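PDB 6XP8: TfuA domain-containing protein from Methanosarcina acetivorans, which takes part in the thioamidation of peptide backbones, probably as a partner of a YcaO enzyme. Local coordinates for residues A[4-9]-A[23-28]; A[71-76]-A[204-209]; A[127-132]-A[197-202]. All coordinates share one frame; numbering follows the deposited sequence.

Interaction 1 of 3, residues A[4-9]-A[23-28]; sequences VIFTGN and NYQPPV
Val4 and Asn23 open a short parallel ladder that shows how a beta-alpha-beta unit (strand 3-6, helix 13-19, strand 23-25) zips its two strands together. Val4 carries CG2 anti to the backbone N (chi1, measured to CG1, 59°), and this methyl meets Gln25 CG at 3.6 Å. Ile5 uses both sides of its peptide: its N gives a hydrogen bond of 2.8 Å to Asn23 O, and its O accepts one of the same length from Gln25 N, the alternation expected of parallel strands. On the face shared with Tyr24, the two side chains run alongside each other, Ile5 CB lying 3.6 Å from Tyr24 CE1; the phenol OH itself is bonded to Leu20 O. Phe6 points to the other face and is gripped from three directions. Val28 CG2 stands over the centre of its ring in a CH-pi contact (3.8 Å to the centroid), Pro26 O lies at the ring edge in its plane, 3.4 Å from CD1, and Gln25 CB approaches obliquely. Where the strands end, Thr7 N still bonds to Gln25 O (3.1 Å), while Thr7 CG2 rests near the Tyr24 ring and OG1 turns to Asp48. Asn9 then lies against the ring of Pro27. Strand 3-6 is also bonded on its other side to strand 43-46; helix 33-38 covers the Val4 and Phe6 face through Phe36 and Leu33, and helix 198-215 covers Ile5 and Tyr24 through Leu207.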
ATOM      1  N   VAL A   4       6.141 -11.981 -12.267  1.00 17.60           N
ATOM      2  CA  VAL A   4       6.339 -12.185 -10.831  1.00 17.02           C
ATOM      3  C   VAL A   4       5.801 -10.959 -10.074  1.00 16.74           C
ATOM      4  O   VAL A   4       6.071  -9.818 -10.458  1.00 16.62           O
ATOM      5  CB  VAL A   4       7.817 -12.549 -10.488  1.00 17.39           C
ATOM      6  CG1 VAL A   4       8.800 -11.472 -10.942  1.00 17.09           C
ATOM      7  CG2 VAL A   4       7.988 -12.860  -9.008  1.00 17.15           C
ATOM      8  N   ILE A   5       5.007 -11.211  -9.032  1.00 16.30           N
ATOM      9  CA  ILE A   5       4.372 -10.143  -8.236  1.00 15.99           C
ATOM     10  C   ILE A   5       4.728 -10.281  -6.762  1.00 15.15           C
ATOM     11  O   ILE A   5       4.526 -11.337  -6.161  1.00 14.95           O
ATOM     12  CB  ILE A   5       2.822 -10.139  -8.374  1.00 16.67           C
ATOM     13  CG1 ILE A   5       2.368 -10.181  -9.840  1.00 17.54           C
ATOM     14  CG2 ILE A   5       2.189  -8.978  -7.606  1.00 17.04           C
ATOM     15  CD1 ILE A   5       2.693  -8.947 -10.647  1.00 18.56           C
ATOM     16  N   PHE A   6       5.247  -9.201  -6.185  1.00 14.28           N
ATOM     17  CA  PHE A   6       5.581  -9.170  -4.765  1.00 14.04           C
ATOM     18  C   PHE A   6       4.450  -8.496  -4.007  1.00 13.95           C
ATOM     19  O   PHE A   6       4.262  -7.281  -4.117  1.00 13.72           O
ATOM     20  CB  PHE A   6       6.916  -8.453  -4.547  1.00 13.74           C
ATOM     21  CG  PHE A   6       8.069  -9.104  -5.263  1.00 13.74           C
ATOM     22  CD1 PHE A   6       8.801 -10.118  -4.646  1.00 13.75           C
ATOM     23  CD2 PHE A   6       8.417  -8.714  -6.557  1.00 13.75           C
ATOM     24  CE1 PHE A   6       9.863 -10.731  -5.306  1.00 13.70           C
ATOM     25  CE2 PHE A   6       9.470  -9.333  -7.226  1.00 13.88           C
ATOM     26  CZ  PHE A   6      10.200 -10.337  -6.594  1.00 13.90           C
ATOM     27  N   THR A   7       3.685  -9.300  -3.263  1.00 14.05           N
ATOM     28  CA  THR A   7       2.508  -8.820  -2.521  1.00 14.48           C
ATOM     29  C   THR A   7       2.188  -9.747  -1.328  1.00 14.98           C
ATOM     30  O   THR A   7       3.032 -10.562  -0.937  1.00 16.06           O
ATOM     31  CB  THR A   7       1.292  -8.512  -3.458  1.00 14.20           C
ATOM     32  OG1 THR A   7       0.330  -7.705  -2.766  1.00 13.89           O
ATOM     33  CG2 THR A   7       0.621  -9.771  -4.013  1.00 14.13           C
ATOM     34  N   GLY A   8       1.000  -9.603  -0.743  1.00 15.54           N
ATOM     35  CA  GLY A   8       0.616 -10.369   0.438  1.00 15.82           C
ATOM     36  C   GLY A   8      -0.029  -9.508   1.501  1.00 16.08           C
ATOM     37  O   GLY A   8      -0.913  -9.983   2.223  1.00 16.23           O
ATOM     38  N   ASN A   9       0.418  -8.251   1.595  1.00 15.97           N
ATOM     39  CA  ASN A   9      -0.089  -7.286   2.578  1.00 16.03           C
ATOM     40  C   ASN A   9      -1.310  -6.524   2.051  1.00 15.81           C
ATOM     41  O   ASN A   9      -2.387  -6.600   2.633  1.00 16.09           O
ATOM     42  CB  ASN A   9       1.002  -6.283   3.003  1.00 16.57           C
ATOM     43  CG  ASN A   9       2.286  -6.946   3.489  1.00 17.19           C
ATOM     44  OD1 ASN A   9       2.300  -8.094   3.964  1.00 18.58           O
ATOM     45  ND2 ASN A   9       3.376  -6.209   3.393  1.00 16.82           N
ATOM     46  N   ASN A  23       3.340 -15.640 -10.790  1.00 18.26           N
ATOM     47  CA  ASN A  23       4.151 -16.095  -9.672  1.00 17.62           C
ATOM     48  C   ASN A  23       4.062 -15.069  -8.542  1.00 17.23           C
ATOM     49  O   ASN A  23       4.677 -14.001  -8.613  1.00 16.81           O
ATOM     50  CB  ASN A  23       5.606 -16.328 -10.105  1.00 18.40           C
ATOM     51  CG  ASN A  23       6.484 -16.860  -8.980  1.00 18.60           C
ATOM     52  OD1 ASN A  23       6.091 -16.880  -7.813  1.00 19.32           O
ATOM     53  ND2 ASN A  23       7.682 -17.300  -9.332  1.00 19.16           N
ATOM     54  N   TYR A  24       3.294 -15.406  -7.506  1.00 16.32           N
ATOM     55  CA  TYR A  24       3.175 -14.550  -6.325  1.00 16.41           C
ATOM     56  C   TYR A  24       4.250 -14.857  -5.302  1.00 16.13           C
ATOM     57  O   TYR A  24       4.450 -16.009  -4.906  1.00 16.85           O
ATOM     58  CB  TYR A  24       1.763 -14.599  -5.720  1.00 16.19           C
ATOM     59  CG  TYR A  24       0.772 -13.946  -6.648  1.00 16.26           C
ATOM     60  CD1 TYR A  24       0.651 -12.549  -6.704  1.00 16.25           C
ATOM     61  CD2 TYR A  24      -0.001 -14.708  -7.526  1.00 16.26           C
ATOM     62  CE1 TYR A  24      -0.227 -11.940  -7.591  1.00 16.18           C
ATOM     63  CE2 TYR A  24      -0.886 -14.102  -8.407  1.00 16.28           C
ATOM     64  CZ  TYR A  24      -0.999 -12.720  -8.434  1.00 15.97           C
ATOM     65  OH  TYR A  24      -1.870 -12.103  -9.306  1.00 15.86           O
ATOM     66  N   GLN A  25       4.950 -13.800  -4.910  1.00 15.96           N
ATOM     67  CA  GLN A  25       6.046 -13.878  -3.957  1.00 15.89           C
ATOM     68  C   GLN A  25       5.707 -13.016  -2.742  1.00 15.35           C
ATOM     69  O   GLN A  25       4.878 -12.110  -2.853  1.00 15.10           O
ATOM     70  CB  GLN A  25       7.354 -13.398  -4.610  1.00 16.13           C
ATOM     71  CG  GLN A  25       7.909 -14.326  -5.690  1.00 16.67           C
ATOM     72  CD  GLN A  25       8.306 -15.702  -5.171  1.00 17.18           C
ATOM     73  OE1 GLN A  25       7.859 -16.725  -5.695  1.00 18.57           O
ATOM     74  NE2 GLN A  25       9.141 -15.735  -4.141  1.00 16.70           N
ATOM     75  N   PRO A  26       6.349 -13.280  -1.581  1.00 14.87           N
ATOM     76  CA  PRO A  26       6.153 -12.423  -0.403  1.00 14.49           C
ATOM     77  C   PRO A  26       6.605 -10.970  -0.656  1.00 13.80           C
ATOM     78  O   PRO A  26       7.265 -10.709  -1.682  1.00 13.13           O
ATOM     79  CB  PRO A  26       7.048 -13.080   0.658  1.00 14.69           C
ATOM     80  CG  PRO A  26       7.168 -14.495   0.222  1.00 14.75           C
ATOM     81  CD  PRO A  26       7.224 -14.428  -1.269  1.00 14.97           C
ATOM     82  N   PRO A  27       6.254 -10.022   0.249  1.00 13.82           N
ATOM     83  CA  PRO A  27       6.742  -8.641   0.106  1.00 13.61           C
ATOM     84  C   PRO A  27       8.239  -8.595  -0.224  1.00 13.76           C
ATOM     85  O   PRO A  27       9.026  -9.332   0.384  1.00 13.64           O
ATOM     86  CB  PRO A  27       6.470  -8.033   1.481  1.00 13.85           C
ATOM     87  CG  PRO A  27       5.249  -8.749   1.941  1.00 13.65           C
ATOM     88  CD  PRO A  27       5.343 -10.149   1.408  1.00 13.70           C
ATOM     89  N   VAL A  28       8.607  -7.762  -1.195  1.00 13.78           N
ATOM     90  CA  VAL A  28       9.965  -7.760  -1.757  1.00 14.19           C
ATOM     91  C   VAL A  28      11.017  -7.281  -0.746  1.00 14.79           C
ATOM     92  O   VAL A  28      10.755  -6.377   0.054  1.00 14.54           O
ATOM     93  CB  VAL A  28      10.032  -6.994  -3.110  1.00 13.93           C
ATOM     94  CG1 VAL A  28       9.827  -5.488  -2.937  1.00 13.51           C
ATOM     95  CG2 VAL A  28      11.314  -7.314  -3.882  1.00 13.94           C
TER

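Interaction 2 of 3, residues A[71-76]-A[204-209]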
ATOM      1  N   LYS A  71       9.971  -5.159 -17.658  1.00 18.05           N
ATOM      2  CA  LYS A  71       9.051  -4.082 -17.316  1.00 18.52           C
ATOM      3  C   LYS A  71       8.789  -4.148 -15.815  1.00 17.45           C
ATOM      4  O   LYS A  71       8.599  -5.232 -15.268  1.00 17.79           O
ATOM      5  CB  LYS A  71       7.748  -4.197 -18.112  1.00 20.12           C
ATOM      6  CG  LYS A  71       7.967  -4.311 -19.615  1.00 22.29           C
ATOM      7  CD  LYS A  71       6.765  -3.828 -20.411  1.00 24.22           C
ATOM      8  CE  LYS A  71       7.100  -3.687 -21.893  1.00 25.50           C
ATOM      9  NZ  LYS A  71       8.138  -2.652 -22.165  1.00 27.48           N
ATOM     10  N   VAL A  72       8.832  -2.996 -15.151  1.00 16.38           N
ATOM     11  CA  VAL A  72       8.602  -2.933 -13.702  1.00 15.82           C
ATOM     12  C   VAL A  72       7.431  -1.991 -13.430  1.00 15.48           C
ATOM     13  O   VAL A  72       7.471  -0.815 -13.806  1.00 15.73           O
ATOM     14  CB  VAL A  72       9.870  -2.510 -12.905  1.00 15.63           C
ATOM     15  CG1 VAL A  72       9.615  -2.573 -11.398  1.00 15.42           C
ATOM     16  CG2 VAL A  72      11.063  -3.401 -13.253  1.00 15.61           C
ATOM     17  N   VAL A  73       6.403  -2.533 -12.777  1.00 15.48           N
ATOM     18  CA  VAL A  73       5.200  -1.796 -12.388  1.00 15.40           C
ATOM     19  C   VAL A  73       5.191  -1.718 -10.870  1.00 15.16           C
ATOM     20  O   VAL A  73       5.488  -2.703 -10.198  1.00 15.10           O
ATOM     21  CB  VAL A  73       3.904  -2.499 -12.873  1.00 15.66           C
ATOM     22  CG1 VAL A  73       2.652  -1.690 -12.513  1.00 15.81           C
ATOM     23  CG2 VAL A  73       3.951  -2.738 -14.368  1.00 15.89           C
ATOM     24  N   GLY A  74       4.868  -0.536 -10.345  1.00 14.37           N
ATOM     25  CA  GLY A  74       4.692  -0.352  -8.909  1.00 14.12           C
ATOM     26  C   GLY A  74       3.438   0.410  -8.548  1.00 13.70           C
ATOM     27  O   GLY A  74       3.005   1.294  -9.285  1.00 13.56           O
ATOM     28  N   GLY A  75       2.857   0.051  -7.405  1.00 13.27           N
ATOM     29  CA  GLY A  75       1.756   0.797  -6.808  1.00 13.34           C
ATOM     30  C   GLY A  75       1.414   0.314  -5.412  1.00 13.21           C
ATOM     31  O   GLY A  75       2.011  -0.656  -4.905  1.00 13.53           O
ATOM     32  N   ALA A  76       0.442   1.000  -4.806  1.00 13.06           N
ATOM     33  CA  ALA A  76      -0.157   0.681  -3.487  1.00 13.09           C
ATOM     34  C   ALA A  76       0.717   0.975  -2.262  1.00 13.28           C
ATOM     35  O   ALA A  76       0.297   1.703  -1.354  1.00 13.52           O
ATOM     36  CB  ALA A  76      -0.708  -0.747  -3.440  1.00 13.41           C
ATOM     37  N   VAL A 204      -4.966  -4.043  -6.920  1.00 13.31           N
ATOM     38  CA  VAL A 204      -5.721  -4.583  -8.056  1.00 13.45           C
ATOM     39  C   VAL A 204      -5.334  -3.893  -9.375  1.00 13.46           C
ATOM     40  O   VAL A 204      -5.141  -4.564 -10.390  1.00 13.40           O
ATOM     41  CB  VAL A 204      -7.242  -4.587  -7.776  1.00 13.46           C
ATOM     42  CG1 VAL A 204      -8.043  -4.965  -9.017  1.00 14.04           C
ATOM     43  CG2 VAL A 204      -7.542  -5.580  -6.663  1.00 13.60           C
ATOM     44  N   LEU A 205      -5.174  -2.569  -9.337  1.00 13.56           N
ATOM     45  CA  LEU A 205      -4.693  -1.819 -10.500  1.00 13.60           C
ATOM     46  C   LEU A 205      -3.307  -2.262 -10.981  1.00 13.51           C
ATOM     47  O   LEU A 205      -3.076  -2.319 -12.188  1.00 13.86           O
ATOM     48  CB  LEU A 205      -4.737  -0.304 -10.255  1.00 13.99           C
ATOM     49  CG  LEU A 205      -6.094   0.408 -10.200  1.00 14.51           C
ATOM     50  CD1 LEU A 205      -5.877   1.881  -9.893  1.00 15.18           C
ATOM     51  CD2 LEU A 205      -6.894   0.230 -11.483  1.00 15.21           C
ATOM     52  N   VAL A 206      -2.411  -2.599 -10.047  1.00 13.32           N
ATOM     53  CA  VAL A 206      -1.083  -3.137 -10.401  1.00 13.36           C
ATOM     54  C   VAL A 206      -1.240  -4.465 -11.147  1.00 13.63           C
ATOM     55  O   VAL A 206      -0.631  -4.664 -12.203  1.00 14.23           O
ATOM     56  CB  VAL A 206      -0.148  -3.289  -9.175  1.00 13.00           C
ATOM     57  CG1 VAL A 206       1.177  -3.923  -9.574  1.00 13.08           C
ATOM     58  CG2 VAL A 206       0.098  -1.939  -8.520  1.00 13.12           C
ATOM     59  N   LEU A 207      -2.079  -5.347 -10.602  1.00 14.01           N
ATOM     60  CA  LEU A 207      -2.358  -6.657 -11.204  1.00 14.47           C
ATOM     61  C   LEU A 207      -2.882  -6.520 -12.627  1.00 14.96           C
ATOM     62  O   LEU A 207      -2.431  -7.227 -13.527  1.00 15.20           O
ATOM     63  CB  LEU A 207      -3.343  -7.452 -10.341  1.00 14.53           C
ATOM     64  CG  LEU A 207      -2.906  -7.828  -8.919  1.00 14.41           C
ATOM     65  CD1 LEU A 207      -4.019  -8.615  -8.257  1.00 14.57           C
ATOM     66  CD2 LEU A 207      -1.586  -8.608  -8.879  1.00 14.59           C
ATOM     67  N   GLU A 208      -3.796  -5.572 -12.827  1.00 15.85           N
ATOM     68  CA  GLU A 208      -4.416  -5.337 -14.134  1.00 17.12           C
ATOM     69  C   GLU A 208      -3.428  -4.740 -15.137  1.00 17.10           C
ATOM     70  O   GLU A 208      -3.473  -5.084 -16.319  1.00 17.20           O
ATOM     71  CB  GLU A 208      -5.700  -4.507 -13.988  1.00 18.77           C
ATOM     72  CG  GLU A 208      -6.789  -5.292 -13.254  1.00 21.13           C
ATOM     73  CD  GLU A 208      -8.048  -4.510 -12.908  1.00 22.70           C
ATOM     74  OE1 GLU A 208      -7.994  -3.279 -12.689  1.00 23.68           O
ATOM     75  OE2 GLU A 208      -9.114  -5.161 -12.823  1.00 24.32           O
ATOM     76  N   THR A 209      -2.527  -3.877 -14.653  1.00 16.45           N
ATOM     77  CA  THR A 209      -1.444  -3.301 -15.473  1.00 16.97           C
ATOM     78  C   THR A 209      -0.434  -4.376 -15.896  1.00 16.93           C
ATOM     79  O   THR A 209      -0.047  -4.441 -17.073  1.00 17.11           O
ATOM     80  CB  THR A 209      -0.742  -2.121 -14.753  1.00 17.27           C
ATOM     81  OG1 THR A 209      -1.707  -1.101 -14.488  1.00 18.46           O
ATOM     82  CG2 THR A 209       0.366  -1.515 -15.612  1.00 17.31           C
TER
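Val73 and Gly75 meet segment 204-209 of helix 198-215 through two of its inward-facing residues, Val206 and Thr209, in a small contact with no hydrogen bond across it, made by methyl groups on side chain and on bare backbone. The closest part lies at Gly75. Val206 CG2 presses onto the backbone there, 3.6 Å from Gly75 N, and because a side chain on this glycine would point at that methyl and collide with it, the helix can come this near only over a residue that lacks one. The other branch, Val206 CG1, is anti to its own backbone N (chi1 177°) and passes alongside Val73 CG1 at 4.0 Å, the two side chains running head to tail. Around Val73 the spacing is that of ordinary van der Waals contact. Thr209 CG2 stands 3.9 Å from Val73 CG1 and 4.0 Å from Val73 CG2, touching both branches with one methyl. Its hydroxyl is turned back on the helix: Thr209 OG1 gives a hydrogen bond of 2.9 Å to Leu205 O, which also accepts from Thr209 N on the opposite face of its carbonyl plane. A serine here would keep the hydroxyl but lose CG2, which would probably open a gap beside the two Val73 methyls. By contrast, Leu205 and Glu208, on the outer side of the helix, are exposed and contribute nothing to the contact. The segment axes run nearly antiparallel (161°), 8.5 Å apart at closest. Such a helix laid along a parallel sheet, against the run of its strands, is typical of three-layer alpha/beta/alpha folds; the strand order 2-1-3-4-5 is that of flavodoxin-like sheets.

Interaction 3 of 3, residues A[127-132]-A[197-202]; sequences PLVNIR and DIKRQD
Asn130 and Asp197 meet where two helices begin, in an N-cap arrangement that a neighbouring helix reinforces. Asp197 caps helix 198-215 by accepting from Arg200 N with OD1, and Asn130, in the first turn of helix 128-140, comes to the same place from the side. The two segment axes cross steeply, at 108°. Asn130 holds its CG anti to the carbonyl carbon (chi1 -79°), which swings the amide toward the start of the other helix, its plane standing 76° from that of the Asp197 carboxylate. In this pose the two ends of the amide serve different partners. ND2 gives a hydrogen bond of 3.0 Å to Asp197 OD1, approaching from above the carboxylate plane, while Arg200 N reaches the same oxygen from the opposite face; ND2 is also bonded to Glu195. At the other end of the amide, Asn130 OD1 accepts from Lys199 N at 3.2 Å, in the amide's own carbonyl plane and on a lone pair, which helps satisfy the first turn of the helix. Around this polar core the aliphatic groups interlock. Val129 meets Ile198 and Lys199 at about a right angle, its CG2 being 3.8 Å from both Ile198 CG2 and Lys199 CG. The lysine lays CG and CD across the ring of Pro127, the N-cap residue of helix 128-140; beyond CD the chain bends at chi3, which turns CE and NZ toward Val112 O and Ser77 OG, both hydrogen-bonded to NZ. The tightest meeting of carbons is Pro127 CG with Lys199 CD, 3.4 Å apart.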
ATOM      1  N   PRO A 127      -2.860   1.034   7.313  1.00 17.13           N
ATOM      2  CA  PRO A 127      -1.986   2.051   6.729  1.00 16.89           C
ATOM      3  C   PRO A 127      -2.613   3.435   6.814  1.00 16.91           C
ATOM      4  O   PRO A 127      -3.840   3.571   6.711  1.00 16.59           O
ATOM      5  CB  PRO A 127      -1.860   1.612   5.271  1.00 17.43           C
ATOM      6  CG  PRO A 127      -3.127   0.878   4.995  1.00 17.60           C
ATOM      7  CD  PRO A 127      -3.514   0.208   6.274  1.00 17.18           C
ATOM      8  N   LEU A 128      -1.769   4.440   7.021  1.00 16.02           N
ATOM      9  CA  LEU A 128      -2.205   5.827   7.105  1.00 15.98           C
ATOM     10  C   LEU A 128      -3.014   6.291   5.890  1.00 15.89           C
ATOM     11  O   LEU A 128      -3.989   7.016   6.062  1.00 16.16           O
ATOM     12  CB  LEU A 128      -1.013   6.758   7.363  1.00 15.80           C
ATOM     13  CG  LEU A 128      -1.252   8.240   7.685  1.00 15.92           C
ATOM     14  CD1 LEU A 128      -2.223   8.439   8.846  1.00 15.76           C
ATOM     15  CD2 LEU A 128       0.086   8.888   7.998  1.00 15.98           C
ATOM     16  N   VAL A 129      -2.623   5.869   4.678  1.00 15.62           N
ATOM     17  CA  VAL A 129      -3.400   6.194   3.463  1.00 15.94           C
ATOM     18  C   VAL A 129      -4.866   5.738   3.518  1.00 15.76           C
ATOM     19  O   VAL A 129      -5.748   6.490   3.102  1.00 15.32           O
ATOM     20  CB  VAL A 129      -2.731   5.749   2.130  1.00 15.93           C
ATOM     21  CG1 VAL A 129      -1.496   6.598   1.844  1.00 16.40           C
ATOM     22  CG2 VAL A 129      -2.408   4.263   2.119  1.00 16.17           C
ATOM     23  N   ASN A 130      -5.102   4.527   4.038  1.00 15.91           N
ATOM     24  CA  ASN A 130      -6.461   4.000   4.269  1.00 15.84           C
ATOM     25  C   ASN A 130      -7.204   4.831   5.323  1.00 16.14           C
ATOM     26  O   ASN A 130      -8.398   5.089   5.167  1.00 16.10           O
ATOM     27  CB  ASN A 130      -6.435   2.523   4.702  1.00 16.17           C
ATOM     28  CG  ASN A 130      -6.224   1.545   3.542  1.00 16.13           C
ATOM     29  OD1 ASN A 130      -5.801   1.914   2.446  1.00 16.35           O
ATOM     30  ND2 ASN A 130      -6.479   0.270   3.812  1.00 16.20           N
ATOM     31  N   ILE A 131      -6.496   5.243   6.380  1.00 15.66           N
ATOM     32  CA  ILE A 131      -7.075   6.090   7.442  1.00 15.68           C
ATOM     33  C   ILE A 131      -7.504   7.443   6.860  1.00 15.73           C
ATOM     34  O   ILE A 131      -8.622   7.905   7.115  1.00 15.65           O
ATOM     35  CB  ILE A 131      -6.117   6.251   8.660  1.00 15.34           C
ATOM     36  CG1 ILE A 131      -5.929   4.906   9.376  1.00 15.61           C
ATOM     37  CG2 ILE A 131      -6.627   7.306   9.645  1.00 15.60           C
ATOM     38  CD1 ILE A 131      -4.696   4.820  10.264  1.00 15.55           C
ATOM     39  N   ARG A 132      -6.627   8.043   6.049  1.00 16.41           N
ATOM     40  CA  ARG A 132      -6.907   9.310   5.357  1.00 17.31           C
ATOM     41  C   ARG A 132      -8.210   9.236   4.552  1.00 17.95           C
ATOM     42  O   ARG A 132      -9.103  10.072   4.719  1.00 17.67           O
ATOM     43  CB  ARG A 132      -5.743   9.699   4.431  1.00 17.45           C
ATOM     44  CG  ARG A 132      -4.472  10.148   5.142  1.00 18.03           C
ATOM     45  CD  ARG A 132      -3.441  10.652   4.139  1.00 18.57           C
ATOM     46  NE  ARG A 132      -2.181  11.069   4.766  1.00 18.83           N
ATOM     47  CZ  ARG A 132      -1.962  12.245   5.359  1.00 19.35           C
ATOM     48  NH1 ARG A 132      -2.925  13.164   5.450  1.00 19.56           N
ATOM     49  NH2 ARG A 132      -0.763  12.502   5.877  1.00 18.96           N
ATOM     50  N   ASP A 197     -10.373   1.066   1.288  1.00 18.07           N
ATOM     51  CA  ASP A 197      -9.136   0.296   1.253  1.00 16.96           C
ATOM     52  C   ASP A 197      -8.383   0.651  -0.027  1.00 16.74           C
ATOM     53  O   ASP A 197      -8.395  -0.092  -1.026  1.00 16.23           O
ATOM     54  CB  ASP A 197      -9.445  -1.208   1.356  1.00 17.42           C
ATOM     55  CG  ASP A 197      -8.210  -2.061   1.666  1.00 17.47           C
ATOM     56  OD1 ASP A 197      -7.056  -1.591   1.500  1.00 17.39           O
ATOM     57  OD2 ASP A 197      -8.400  -3.234   2.058  1.00 18.36           O
ATOM     58  N   ILE A 198      -7.737   1.811   0.017  1.00 16.15           N
ATOM     59  CA  ILE A 198      -7.044   2.348  -1.151  1.00 16.06           C
ATOM     60  C   ILE A 198      -5.839   1.492  -1.545  1.00 15.60           C
ATOM     61  O   ILE A 198      -5.537   1.370  -2.731  1.00 15.81           O
ATOM     62  CB  ILE A 198      -6.705   3.859  -1.010  1.00 16.39           C
ATOM     63  CG1 ILE A 198      -6.294   4.472  -2.362  1.00 17.05           C
ATOM     64  CG2 ILE A 198      -5.643   4.129   0.054  1.00 16.82           C
ATOM     65  CD1 ILE A 198      -7.398   4.487  -3.403  1.00 17.48           C
ATOM     66  N   LYS A 199      -5.179   0.890  -0.556  1.00 15.11           N
ATOM     67  CA  LYS A 199      -4.068  -0.029  -0.832  1.00 14.85           C
ATOM     68  C   LYS A 199      -4.525  -1.237  -1.644  1.00 14.61           C
ATOM     69  O   LYS A 199      -3.857  -1.609  -2.610  1.00 13.74           O
ATOM     70  CB  LYS A 199      -3.373  -0.469   0.452  1.00 15.40           C
ATOM     71  CG  LYS A 199      -2.565   0.637   1.110  1.00 15.53           C
ATOM     72  CD  LYS A 199      -1.587   0.041   2.111  1.00 16.07           C
ATOM     73  CE  LYS A 199      -0.188  -0.083   1.546  1.00 16.09           C
ATOM     74  NZ  LYS A 199       0.727  -0.700   2.551  1.00 15.98           N
ATOM     75  N   ARG A 200      -5.669  -1.817  -1.275  1.00 14.57           N
ATOM     76  CA  ARG A 200      -6.220  -2.965  -2.003  1.00 14.85           C
ATOM     77  C   ARG A 200      -6.640  -2.587  -3.423  1.00 14.61           C
ATOM     78  O   ARG A 200      -6.380  -3.331  -4.370  1.00 15.25           O
ATOM     79  CB  ARG A 200      -7.416  -3.553  -1.250  1.00 15.22           C
ATOM     80  CG  ARG A 200      -7.989  -4.806  -1.884  1.00 16.23           C
ATOM     81  CD  ARG A 200      -9.232  -5.288  -1.151  1.00 16.84           C
ATOM     82  NE  ARG A 200      -9.659  -6.589  -1.669  1.00 18.09           N
ATOM     83  CZ  ARG A 200      -9.172  -7.760  -1.264  1.00 18.57           C
ATOM     84  NH1 ARG A 200      -8.241  -7.815  -0.315  1.00 18.92           N
ATOM     85  NH2 ARG A 200      -9.623  -8.884  -1.809  1.00 19.76           N
ATOM     86  N   GLN A 201      -7.281  -1.428  -3.569  1.00 14.51           N
ATOM     87  CA  GLN A 201      -7.756  -0.984  -4.881  1.00 14.25           C
ATOM     88  C   GLN A 201      -6.588  -0.676  -5.798  1.00 14.06           C
ATOM     89  O   GLN A 201      -6.614  -1.033  -6.973  1.00 13.60           O
ATOM     90  CB  GLN A 201      -8.717   0.203  -4.766  1.00 15.22           C
ATOM     91  CG  GLN A 201     -10.050  -0.210  -4.140  1.00 16.35           C
ATOM     92  CD  GLN A 201     -11.005   0.945  -3.926  1.00 17.76           C
ATOM     93  OE1 GLN A 201     -10.612   2.015  -3.443  1.00 19.40           O
ATOM     94  NE2 GLN A 201     -12.275   0.733  -4.265  1.00 17.87           N
ATOM     95  N   ASP A 202      -5.552  -0.050  -5.241  1.00 13.78           N
ATOM     96  CA  ASP A 202      -4.336   0.207  -6.004  1.00 13.93           C
ATOM     97  C   ASP A 202      -3.618  -1.081  -6.374  1.00 13.61           C
ATOM     98  O   ASP A 202      -3.092  -1.184  -7.487  1.00 13.41           O
ATOM     99  CB  ASP A 202      -3.389   1.111  -5.227  1.00 14.27           C
ATOM    100  CG  ASP A 202      -3.738   2.573  -5.340  1.00 14.81           C
ATOM    101  OD1 ASP A 202      -4.823   2.938  -5.864  1.00 15.87           O
ATOM    102  OD2 ASP A 202      -2.896   3.368  -4.888  1.00 15.27           O
TER

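All three contacts are largely buried, yet their chemistry follows their place in the fold. Interaction 1 pairs strand with strand through backbone hydrogen bonds, and on its edge strand 23-25 Asn23 and Gln25 are partly exposed. Interaction 2 sets the same sheet against helix 198-215 without a hydrogen bond across it. Interaction 3, nearest the chain centre (about 6 Å between centres, against 12 and 11 Å), joins the start of that helix to helix 128-140 through an asparagine amide that bonds both a carboxylate and a backbone N-H. Leu207 packs on Tyr24 and Ile5, linking interactions 1 and 2; Ala76 touches Lys199 and Asp202, linking 2 and 3. Interactions 1 and 3 do not touch.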